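Lysyl-trna-dependent l-ysyl-phosphatidylgycerol synthase (Bacillus licheniformis, PDB 4V36) transfers lysine from lysyl-tRNA to the membrane lipid phosphatidylglycerol, a lipid modification linked to bacterial resistance. Local coordinates at residues 35-40 with 188-193; 80-85 with 106-111; 236-241 with 300-305. One frame throughout, in Å; residues are numbered along the deposited sequence.

Interaction 1: 35-40 with 188-193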
loop_
_atom_site.group_PDB
_atom_site.type_symbol
_atom_site.label_atom_id
_atom_site.label_comp_id
_atom_site.label_asym_id
_atom_site.label_seq_id
_atom_site.Cartn_x
_atom_site.Cartn_y
_atom_site.Cartn_z
ATOM N N GLY A 35 -2.181 -2.206 -9.403
ATOM C CA GLY A 35 -2.912 -2.260 -10.655
ATOM C C GLY A 35 -3.113 -3.679 -11.157
ATOM O O GLY A 35 -3.926 -3.920 -12.049
ATOM N N PHE A 36 -2.376 -4.624 -10.581
ATOM C CA PHE A 36 -2.484 -6.022 -10.982
ATOM C C PHE A 36 -3.654 -6.720 -10.293
ATOM O O PHE A 36 -3.889 -7.909 -10.506
ATOM C CB PHE A 36 -1.182 -6.769 -10.686
ATOM C CG PHE A 36 -0.023 -6.326 -11.534
ATOM C CD1 PHE A 36 0.021 -6.636 -12.884
ATOM C CD2 PHE A 36 1.024 -5.609 -10.981
ATOM C CE1 PHE A 36 1.086 -6.231 -13.668
ATOM C CE2 PHE A 36 2.092 -5.203 -11.759
ATOM C CZ PHE A 36 2.123 -5.515 -13.104
ATOM N N LEU A 37 -4.382 -5.976 -9.466
ATOM C CA LEU A 37 -5.568 -6.508 -8.804
ATOM C C LEU A 37 -6.746 -6.547 -9.768
ATOM O O LEU A 37 -7.705 -7.289 -9.563
ATOM C CB LEU A 37 -5.922 -5.673 -7.571
ATOM C CG LEU A 37 -4.962 -5.757 -6.383
ATOM C CD1 LEU A 37 -5.397 -4.811 -5.271
ATOM C CD2 LEU A 37 -4.871 -7.186 -5.868
ATOM N N GLY A 38 -6.666 -5.736 -10.819
ATOM C CA GLY A 38 -7.693 -5.696 -11.845
ATOM C C GLY A 38 -8.984 -5.037 -11.398
ATOM O O GLY A 38 -10.040 -5.265 -11.988
ATOM N N ASP A 39 -8.901 -4.215 -10.357
ATOM C CA ASP A 39 -10.083 -3.548 -9.822
ATOM C C ASP A 39 -10.020 -2.039 -10.038
ATOM O O ASP A 39 -10.793 -1.284 -9.448
ATOM C CB ASP A 39 -10.245 -3.861 -8.333
ATOM C CG ASP A 39 -9.086 -3.349 -7.497
ATOM O OD1 ASP A 39 -7.995 -3.124 -8.063
ATOM O OD2 ASP A 39 -9.265 -3.179 -6.273
ATOM N N LYS A 40 -9.092 -1.608 -10.883
ATOM C CA LYS A 40 -8.950 -0.196 -11.218
ATOM C C LYS A 40 -8.793 -0.011 -12.722
ATOM O O LYS A 40 -8.132 -0.809 -13.386
ATOM C CB LYS A 40 -7.753 0.414 -10.487
ATOM C CG LYS A 40 -7.957 0.581 -8.991
ATOM C CD LYS A 40 -6.668 0.991 -8.303
ATOM C CE LYS A 40 -5.639 -0.124 -8.363
ATOM N NZ LYS A 40 -6.126 -1.355 -7.681
ATOM N N GLU A 188 -4.946 -15.062 -7.051
ATOM C CA GLU A 188 -3.891 -15.915 -7.582
ATOM C C GLU A 188 -3.078 -15.236 -8.684
ATOM O O GLU A 188 -1.852 -15.324 -8.688
ATOM C CB GLU A 188 -4.500 -17.221 -8.090
ATOM C CG GLU A 188 -5.240 -17.986 -7.003
ATOM C CD GLU A 188 -6.121 -19.086 -7.550
ATOM O OE1 GLU A 188 -6.178 -19.248 -8.788
ATOM O OE2 GLU A 188 -6.759 -19.790 -6.740
ATOM N N ASP A 189 -3.756 -14.560 -9.608
ATOM C CA ASP A 189 -3.078 -13.792 -10.651
ATOM C C ASP A 189 -2.134 -12.760 -10.045
ATOM O O ASP A 189 -0.981 -12.635 -10.458
ATOM C CB ASP A 189 -4.094 -13.091 -11.558
ATOM C CG ASP A 189 -4.600 -13.984 -12.672
ATOM O OD1 ASP A 189 -3.797 -14.771 -13.216
ATOM O OD2 ASP A 189 -5.801 -13.896 -13.006
ATOM N N TYR A 190 -2.642 -12.027 -9.062
ATOM C CA TYR A 190 -1.882 -10.989 -8.379
ATOM C C TYR A 190 -0.671 -11.559 -7.648
ATOM O O TYR A 190 0.410 -10.968 -7.664
ATOM C CB TYR A 190 -2.795 -10.244 -7.399
ATOM C CG TYR A 190 -2.095 -9.233 -6.522
ATOM C CD1 TYR A 190 -1.508 -8.099 -7.065
ATOM C CD2 TYR A 190 -2.045 -9.400 -5.144
ATOM C CE1 TYR A 190 -0.876 -7.168 -6.264
ATOM C CE2 TYR A 190 -1.415 -8.474 -4.333
ATOM C CZ TYR A 190 -0.832 -7.360 -4.899
ATOM O OH TYR A 190 -0.203 -6.435 -4.099
ATOM N N LEU A 191 -0.853 -12.716 -7.021
ATOM C CA LEU A 191 0.204 -13.335 -6.229
ATOM C C LEU A 191 1.346 -13.888 -7.083
ATOM O O LEU A 191 2.450 -14.105 -6.584
ATOM C CB LEU A 191 -0.377 -14.449 -5.356
ATOM C CG LEU A 191 -1.290 -13.987 -4.219
ATOM C CD1 LEU A 191 -1.820 -15.177 -3.432
ATOM C CD2 LEU A 191 -0.555 -13.016 -3.308
ATOM N N GLN A 192 1.081 -14.115 -8.366
ATOM C CA GLN A 192 2.103 -14.625 -9.278
ATOM C C GLN A 192 3.033 -13.517 -9.767
ATOM O O GLN A 192 4.036 -13.785 -10.427
ATOM C CB GLN A 192 1.454 -15.316 -10.482
ATOM C CG GLN A 192 0.631 -16.552 -10.146
ATOM C CD GLN A 192 1.482 -17.770 -9.843
ATOM O OE1 GLN A 192 2.706 -17.735 -9.954
ATOM N NE2 GLN A 192 0.832 -18.862 -9.460
ATOM N N LYS A 193 2.697 -12.274 -9.435
ATOM C CA LYS A 193 3.402 -11.117 -9.976
ATOM C C LYS A 193 4.605 -10.683 -9.139
ATOM O O LYS A 193 5.324 -9.757 -9.515
ATOM C CB LYS A 193 2.436 -9.938 -10.118
ATOM C CG LYS A 193 1.287 -10.178 -11.082
ATOM C CD LYS A 193 1.776 -10.232 -12.517
ATOM C CE LYS A 193 0.620 -10.411 -13.487
ATOM N NZ LYS A 193 -0.080 -11.711 -13.291
#

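Interaction 2: 80-85 with 106-111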
loop_
_atom_site.group_PDB
_atom_site.type_symbol
_atom_site.label_atom_id
_atom_site.label_comp_id
_atom_site.label_asym_id
_atom_site.label_seq_id
_atom_site.Cartn_x
_atom_site.Cartn_y
_atom_site.Cartn_z
ATOM N N GLU A 80 -4.807 15.777 -19.309
ATOM C CA GLU A 80 -5.684 15.005 -20.184
ATOM C C GLU A 80 -6.778 14.280 -19.405
ATOM O O GLU A 80 -7.932 14.244 -19.830
ATOM C CB GLU A 80 -4.872 13.996 -20.999
ATOM C CG GLU A 80 -3.921 14.627 -22.001
ATOM C CD GLU A 80 -3.050 13.603 -22.701
ATOM O OE1 GLU A 80 -3.072 12.422 -22.293
ATOM O OE2 GLU A 80 -2.343 13.977 -23.660
ATOM N N PHE A 81 -6.407 13.700 -18.267
ATOM C CA PHE A 81 -7.352 12.954 -17.442
ATOM C C PHE A 81 -8.442 13.862 -16.883
ATOM O O PHE A 81 -9.624 13.525 -16.930
ATOM C CB PHE A 81 -6.621 12.245 -16.300
ATOM C CG PHE A 81 -7.522 11.433 -15.414
ATOM C CD1 PHE A 81 -7.989 10.196 -15.827
ATOM C CD2 PHE A 81 -7.897 11.903 -14.167
ATOM C CE1 PHE A 81 -8.819 9.447 -15.016
ATOM C CE2 PHE A 81 -8.726 11.156 -13.351
ATOM C CZ PHE A 81 -9.187 9.927 -13.776
ATOM N N LEU A 82 -8.038 15.014 -16.354
ATOM C CA LEU A 82 -8.985 15.980 -15.807
ATOM C C LEU A 82 -9.878 16.561 -16.899
ATOM O O LEU A 82 -11.061 16.819 -16.672
ATOM C CB LEU A 82 -8.249 17.104 -15.077
ATOM C CG LEU A 82 -7.614 16.738 -13.734
ATOM C CD1 LEU A 82 -6.806 17.899 -13.183
ATOM C CD2 LEU A 82 -8.680 16.318 -12.742
ATOM N N HIS A 83 -9.307 16.767 -18.082
ATOM C CA HIS A 83 -10.067 17.283 -19.214
ATOM C C HIS A 83 -11.094 16.259 -19.685
ATOM O O HIS A 83 -12.241 16.602 -19.969
ATOM C CB HIS A 83 -9.136 17.662 -20.367
ATOM C CG HIS A 83 -9.850 18.203 -21.566
ATOM N ND1 HIS A 83 -10.314 17.397 -22.584
ATOM C CD2 HIS A 83 -10.185 19.470 -21.909
ATOM C CE1 HIS A 83 -10.900 18.144 -23.502
ATOM N NE2 HIS A 83 -10.835 19.406 -23.117
ATOM N N ALA A 84 -10.671 15.002 -19.764
ATOM C CA ALA A 84 -11.554 13.921 -20.184
ATOM C C ALA A 84 -12.686 13.722 -19.180
ATOM O O ALA A 84 -13.788 13.312 -19.544
ATOM C CB ALA A 84 -10.768 12.633 -20.359
ATOM N N ALA A 85 -12.404 14.017 -17.916
ATOM C CA ALA A 85 -13.402 13.897 -16.862
ATOM C C ALA A 85 -14.330 15.106 -16.850
ATOM O O ALA A 85 -15.457 15.028 -16.362
ATOM C CB ALA A 85 -12.728 13.730 -15.515
ATOM N N HIS A 106 -2.196 21.721 -7.596
ATOM C CA HIS A 106 -2.524 23.048 -7.085
ATOM C C HIS A 106 -2.957 23.988 -8.207
ATOM O O HIS A 106 -3.771 24.886 -7.996
ATOM C CB HIS A 106 -1.330 23.642 -6.334
ATOM C CG HIS A 106 -1.629 24.944 -5.657
ATOM N ND1 HIS A 106 -2.911 25.345 -5.348
ATOM C CD2 HIS A 106 -0.812 25.936 -5.233
ATOM C CE1 HIS A 106 -2.870 26.527 -4.761
ATOM N NE2 HIS A 106 -1.607 26.908 -4.678
ATOM N N ASP A 107 -2.412 23.772 -9.400
ATOM C CA ASP A 107 -2.732 24.608 -10.552
ATOM C C ASP A 107 -4.160 24.381 -11.041
ATOM O O ASP A 107 -4.714 25.207 -11.767
ATOM C CB ASP A 107 -1.742 24.351 -11.690
ATOM C CG ASP A 107 -0.342 24.835 -11.365
ATOM O OD1 ASP A 107 -0.215 25.825 -10.611
ATOM O OD2 ASP A 107 0.630 24.228 -11.862
ATOM N N PHE A 108 -4.751 23.261 -10.642
ATOM C CA PHE A 108 -6.127 22.955 -11.010
ATOM C C PHE A 108 -7.082 23.276 -9.865
ATOM O O PHE A 108 -8.240 22.859 -9.872
ATOM C CB PHE A 108 -6.263 21.487 -11.420
ATOM C CG PHE A 108 -5.501 21.136 -12.666
ATOM C CD1 PHE A 108 -6.062 21.343 -13.917
ATOM C CD2 PHE A 108 -4.227 20.600 -12.589
ATOM C CE1 PHE A 108 -5.364 21.022 -15.067
ATOM C CE2 PHE A 108 -3.524 20.276 -13.735
ATOM C CZ PHE A 108 -4.093 20.487 -14.976
ATOM N N GLY A 109 -6.585 24.019 -8.881
ATOM C CA GLY A 109 -7.403 24.461 -7.765
ATOM C C GLY A 109 -7.746 23.362 -6.779
ATOM O O GLY A 109 -8.842 23.343 -6.220
ATOM N N TYR A 110 -6.807 22.446 -6.558
ATOM C CA TYR A 110 -7.015 21.358 -5.609
ATOM C C TYR A 110 -6.491 21.713 -4.225
ATOM O O TYR A 110 -5.490 22.416 -4.089
ATOM C CB TYR A 110 -6.344 20.073 -6.101
ATOM C CG TYR A 110 -7.202 19.249 -7.034
ATOM C CD1 TYR A 110 -7.178 19.465 -8.405
ATOM C CD2 TYR A 110 -8.036 18.255 -6.542
ATOM C CE1 TYR A 110 -7.961 18.713 -9.259
ATOM C CE2 TYR A 110 -8.823 17.499 -7.388
ATOM C CZ TYR A 110 -8.782 17.733 -8.745
ATOM O OH TYR A 110 -9.564 16.982 -9.590
ATOM N N ARG A 111 -7.181 21.222 -3.201
ATOM C CA ARG A 111 -6.745 21.386 -1.820
ATOM C C ARG A 111 -6.209 20.056 -1.303
ATOM O O ARG A 111 -6.485 19.006 -1.883
ATOM C CB ARG A 111 -7.893 21.891 -0.945
ATOM C CG ARG A 111 -8.377 23.281 -1.323
ATOM C CD ARG A 111 -9.725 23.600 -0.703
ATOM N NE ARG A 111 -10.177 24.942 -1.062
ATOM C CZ ARG A 111 -11.403 25.404 -0.841
ATOM N NH1 ARG A 111 -12.312 24.631 -0.264
ATOM N NH2 ARG A 111 -11.722 26.640 -1.203
#

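Interaction 3: 236-241 with 300-305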
loop_
_atom_site.group_PDB
_atom_site.type_symbol
_atom_site.label_atom_id
_atom_site.label_comp_id
_atom_site.label_asym_id
_atom_site.label_seq_id
_atom_site.Cartn_x
_atom_site.Cartn_y
_atom_site.Cartn_z
ATOM N N ILE A 236 4.324 -12.205 16.293
ATOM C CA ILE A 236 4.525 -12.724 14.944
ATOM C C ILE A 236 4.835 -11.614 13.938
ATOM O O ILE A 236 5.723 -11.764 13.100
ATOM C CB ILE A 236 3.285 -13.532 14.470
ATOM C CG1 ILE A 236 3.418 -13.933 12.999
ATOM C CG2 ILE A 236 1.998 -12.751 14.710
ATOM C CD1 ILE A 236 4.535 -14.919 12.732
ATOM N N MET A 237 4.119 -10.498 14.034
ATOM C CA MET A 237 4.304 -9.394 13.098
ATOM C C MET A 237 5.664 -8.728 13.276
ATOM O O MET A 237 6.308 -8.347 12.299
ATOM C CB MET A 237 3.188 -8.360 13.259
ATOM C CG MET A 237 1.833 -8.831 12.759
ATOM S SD MET A 237 0.616 -7.503 12.730
ATOM C CE MET A 237 0.559 -7.061 14.465
ATOM N N ASP A 238 6.094 -8.590 14.526
ATOM C CA ASP A 238 7.406 -8.031 14.823
ATOM C C ASP A 238 8.510 -8.930 14.283
ATOM O O ASP A 238 9.493 -8.448 13.722
ATOM C CB ASP A 238 7.583 -7.831 16.329
ATOM C CG ASP A 238 6.812 -6.636 16.852
ATOM O OD1 ASP A 238 6.711 -5.629 16.122
ATOM O OD2 ASP A 238 6.308 -6.705 17.994
ATOM N N ALA A 239 8.335 -10.237 14.449
ATOM C CA ALA A 239 9.309 -11.214 13.978
ATOM C C ALA A 239 9.468 -11.162 12.463
ATOM O O ALA A 239 10.583 -11.211 11.946
ATOM C CB ALA A 239 8.907 -12.613 14.417
ATOM N N LEU A 240 8.345 -11.058 11.756
ATOM C CA LEU A 240 8.357 -11.046 10.298
ATOM C C LEU A 240 9.102 -9.838 9.742
ATOM O O LEU A 240 9.869 -9.964 8.790
ATOM C CB LEU A 240 6.929 -11.077 9.749
ATOM C CG LEU A 240 6.144 -12.370 9.981
ATOM C CD1 LEU A 240 4.775 -12.288 9.330
ATOM C CD2 LEU A 240 6.917 -13.575 9.465
ATOM N N PHE A 241 8.878 -8.670 10.336
ATOM C CA PHE A 241 9.562 -7.458 9.896
ATOM C C PHE A 241 11.061 -7.548 10.167
ATOM O O PHE A 241 11.867 -7.031 9.395
ATOM C CB PHE A 241 8.976 -6.219 10.575
ATOM C CG PHE A 241 7.716 -5.716 9.934
ATOM C CD1 PHE A 241 7.723 -5.268 8.623
ATOM C CD2 PHE A 241 6.526 -5.679 10.641
ATOM C CE1 PHE A 241 6.567 -4.802 8.027
ATOM C CE2 PHE A 241 5.366 -5.214 10.051
ATOM C CZ PHE A 241 5.386 -4.775 8.743
ATOM N N GLU A 300 6.618 3.061 14.790
ATOM C CA GLU A 300 7.514 4.094 15.300
ATOM C C GLU A 300 8.716 3.503 16.033
ATOM O O GLU A 300 9.796 4.093 16.039
ATOM C CB GLU A 300 6.747 5.045 16.223
ATOM C CG GLU A 300 7.254 6.482 16.213
ATOM C CD GLU A 300 8.528 6.667 17.013
ATOM O OE1 GLU A 300 8.741 5.906 17.981
ATOM O OE2 GLU A 300 9.320 7.572 16.673
ATOM N N LYS A 301 8.532 2.333 16.638
ATOM C CA LYS A 301 9.596 1.709 17.422
ATOM C C LYS A 301 10.722 1.174 16.538
ATOM O O LYS A 301 11.756 0.731 17.038
ATOM C CB LYS A 301 9.032 0.584 18.292
ATOM C CG LYS A 301 8.550 -0.632 17.524
ATOM C CD LYS A 301 8.045 -1.706 18.477
ATOM C CE LYS A 301 7.644 -2.970 17.735
ATOM N NZ LYS A 301 6.527 -2.728 16.781
ATOM N N TYR A 302 10.517 1.214 15.226
ATOM C CA TYR A 302 11.560 0.847 14.278
ATOM C C TYR A 302 12.340 2.086 13.847
ATOM O O TYR A 302 13.191 2.016 12.960
ATOM C CB TYR A 302 10.964 0.137 13.062
ATOM C CG TYR A 302 10.420 -1.240 13.367
ATOM C CD1 TYR A 302 11.261 -2.344 13.403
ATOM C CD2 TYR A 302 9.069 -1.437 13.619
ATOM C CE1 TYR A 302 10.771 -3.607 13.684
ATOM C CE2 TYR A 302 8.570 -2.695 13.899
ATOM C CZ TYR A 302 9.425 -3.777 13.931
ATOM O OH TYR A 302 8.936 -5.033 14.210
ATOM N N LYS A 303 12.037 3.210 14.492
ATOM C CA LYS A 303 12.660 4.503 14.196
ATOM C C LYS A 303 12.694 4.829 12.702
ATOM O O LYS A 303 13.770 4.973 12.123
ATOM C CB LYS A 303 14.083 4.550 14.764
ATOM C CG LYS A 303 14.171 5.024 16.209
ATOM C CD LYS A 303 13.561 4.022 17.177
ATOM C CE LYS A 303 13.519 4.575 18.592
ATOM N NZ LYS A 303 12.690 5.810 18.677
ATOM N N PRO A 304 11.515 4.953 12.074
ATOM C CA PRO A 304 11.477 5.187 10.631
ATOM C C PRO A 304 11.499 6.666 10.269
ATOM O O PRO A 304 11.316 7.521 11.135
ATOM C CB PRO A 304 10.147 4.560 10.226
ATOM C CG PRO A 304 9.264 4.845 11.403
ATOM C CD PRO A 304 10.156 4.827 12.633
ATOM N N VAL A 305 11.723 6.956 8.992
ATOM C CA VAL A 305 11.543 8.304 8.474
ATOM C C VAL A 305 10.137 8.415 7.896
ATOM O O VAL A 305 9.794 7.715 6.943
ATOM C CB VAL A 305 12.583 8.653 7.396
ATOM C CG1 VAL A 305 12.336 10.055 6.861
ATOM C CG2 VAL A 305 13.992 8.530 7.957
#

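Interaction 1: 35-40 with 188-193
L37 and Y190 meet through a single methyl: CD2 of L37 stands over one face of the tyrosine ring, 3.6 Å from its centroid and only 15° off the ring normal, which meets the geometry of a CH-pi contact. The methyl is displaced toward the CG side, and L37 CD2 to Y190 CG, at 3.5 Å, is the shortest approach. F36 comes to the same ring from another direction, its CB lying in the ring plane at the edge, 3.9 Å from Y190 CD1. The phenyl ring of F36 turns to K193 instead, whose methylene chain passes over one of its faces, CE being 3.9 Å from F36 CD1.

The lysine chain follows this course because it is bent at chi2 and again at chi4 (-64°). The second bend turns NZ back toward the preceding helical turn, where it donates to O of D189 at 3.1 Å. It arrives from above the carbonyl plane, on the face opposite to that used by N of Q192, so two donors hold one carbonyl oxygen. Y190 has CG anti to its backbone N (chi1 174°), which sends the ring past L37 and lets OH hydrogen-bond D224, a residue of the lysine amide pocket; Y190 is thus probably a second-shell residue of that site, and L37 and F36 pack on its ring.

No hydrogen bond joins the two segments. Helix 16-25 packs on F36 through L19, E20 and L23, while N211 and M213 of strand 206-213 touch Y190, placing the contact between that helix and the sheet.

Interaction 2: 80-85 with 106-111
L82 reaches from helix 74-87 between two aromatic side chains, F108 and Y110; CD1 serves mainly F108 and also grazes the Y110 ring, while CD2 meets the phenol oxygen. CD1 sits over one face of the F108 ring, 3.6 Å from the centroid and 15° off the normal, a CH-pi contact. The methyl is offset toward the rim at CG, where L82 CD1 to F108 CG measures 3.5 Å. The other branch, CD2, lies 3.3 Å from OH of Y110. These approaches form the tight part of the contact, and L82 is buried.

Elsewhere the fit is looser. L82 CD1 is 4.2 Å from CE1 of Y110, an oblique approach that is neither over the face nor at the edge, as the leucine and tyrosine side chains slide past each other in opposite directions. F108 is partly exposed and follows D107, which is exposed, so this flank lies toward solvent, whereas Y110 is buried.

The aromatic pair is set by the chain reversal between them. G109, with positive phi (73°), is the C-prime residue of a Schellman motif ending helix 102-106: N of G109 bonds to O of H106, and N of Y110 to O of Y105. After this turn the chain enters strand 111-122 with CB of F108 in the plane of the Y110 ring, at its edge.

No hydrogen bond or ion pair crosses between the segments, so the interface is dispersive, with methyl-to-ring contact at its centre. The phenol oxygen beside L82 CD2 finds its polar partner elsewhere, bonding to O of V92. The close methyl-oxygen approach is thus packing around a hydroxyl already satisfied by strand 91-97, and helix 74-87 and the turn leading into strand 111-122 meet here without a polar bond between them.

Interaction 3: 236-241 with 300-305
Y302 and D238 bury the greatest area in this contact, and they meet through one oxygen. OH of Y302 donates to OD1 of D238 at 3.0 Å, arriving on the anti side of the carboxylate and 27° out of its plane. The carboxylate and ring planes are 55° apart, so the phenol approaches aslant. NZ of K301 donates to the same OD1, also at 3.0 Å but on the syn side, which adds a salt bridge. Both donors stand on the same face of the carboxylate plane. Two bonds thus grip OD1, and the nearby ammonium would be expected to favour the ionised carboxylate.

F241, one helical turn after D238, adds packing: its CB lies 4.2 Å from CZ of Y302, the apolar contact, and 3.8 Å from OH, so the phenol end is held between the carboxylate and this methylene.

K301 leaves the backbone with CG between N and the carbonyl carbon (chi1 69°), then runs extended until a bend at chi4 sets NZ against the aspartate. NZ has a further hydrogen bond, to O of F298, and makes a cation-pi contact with that residue's ring. The type I turn from E300 to K303, closed by N of K303 to O of E300, carries both donors on consecutive residues.

The contact ties helix 236-251 to the link between helix 296-300 and strand 305-313. L136 of helix 134-145 packs on K301 and Y302, I139 of that helix touches D238, and M258 of strand 255-261 lies against Y302 and F241.

All three contacts fall within the lysyltransferase family region, but they are separate: nearest atoms lie about 10 Å apart between interactions 1 and 2, 14 Å between 1 and 3, and 22 Å between 2 and 3. Along the chain, 80-85 and 106-111 both fall between the two halves of interaction 1, whereas interaction 3 follows both. Interaction 1 lies closer to the bound lysine amide than interaction 3 does, with the Y190 side chain about 7 Å from it and the F241 side chain about 10 Å; F241 also touches the pocket residue M226. Interaction 3 lies across the chain's centre from both others. Interactions 1 and 2 are apolar across their segments; interaction 3 includes a salt bridge.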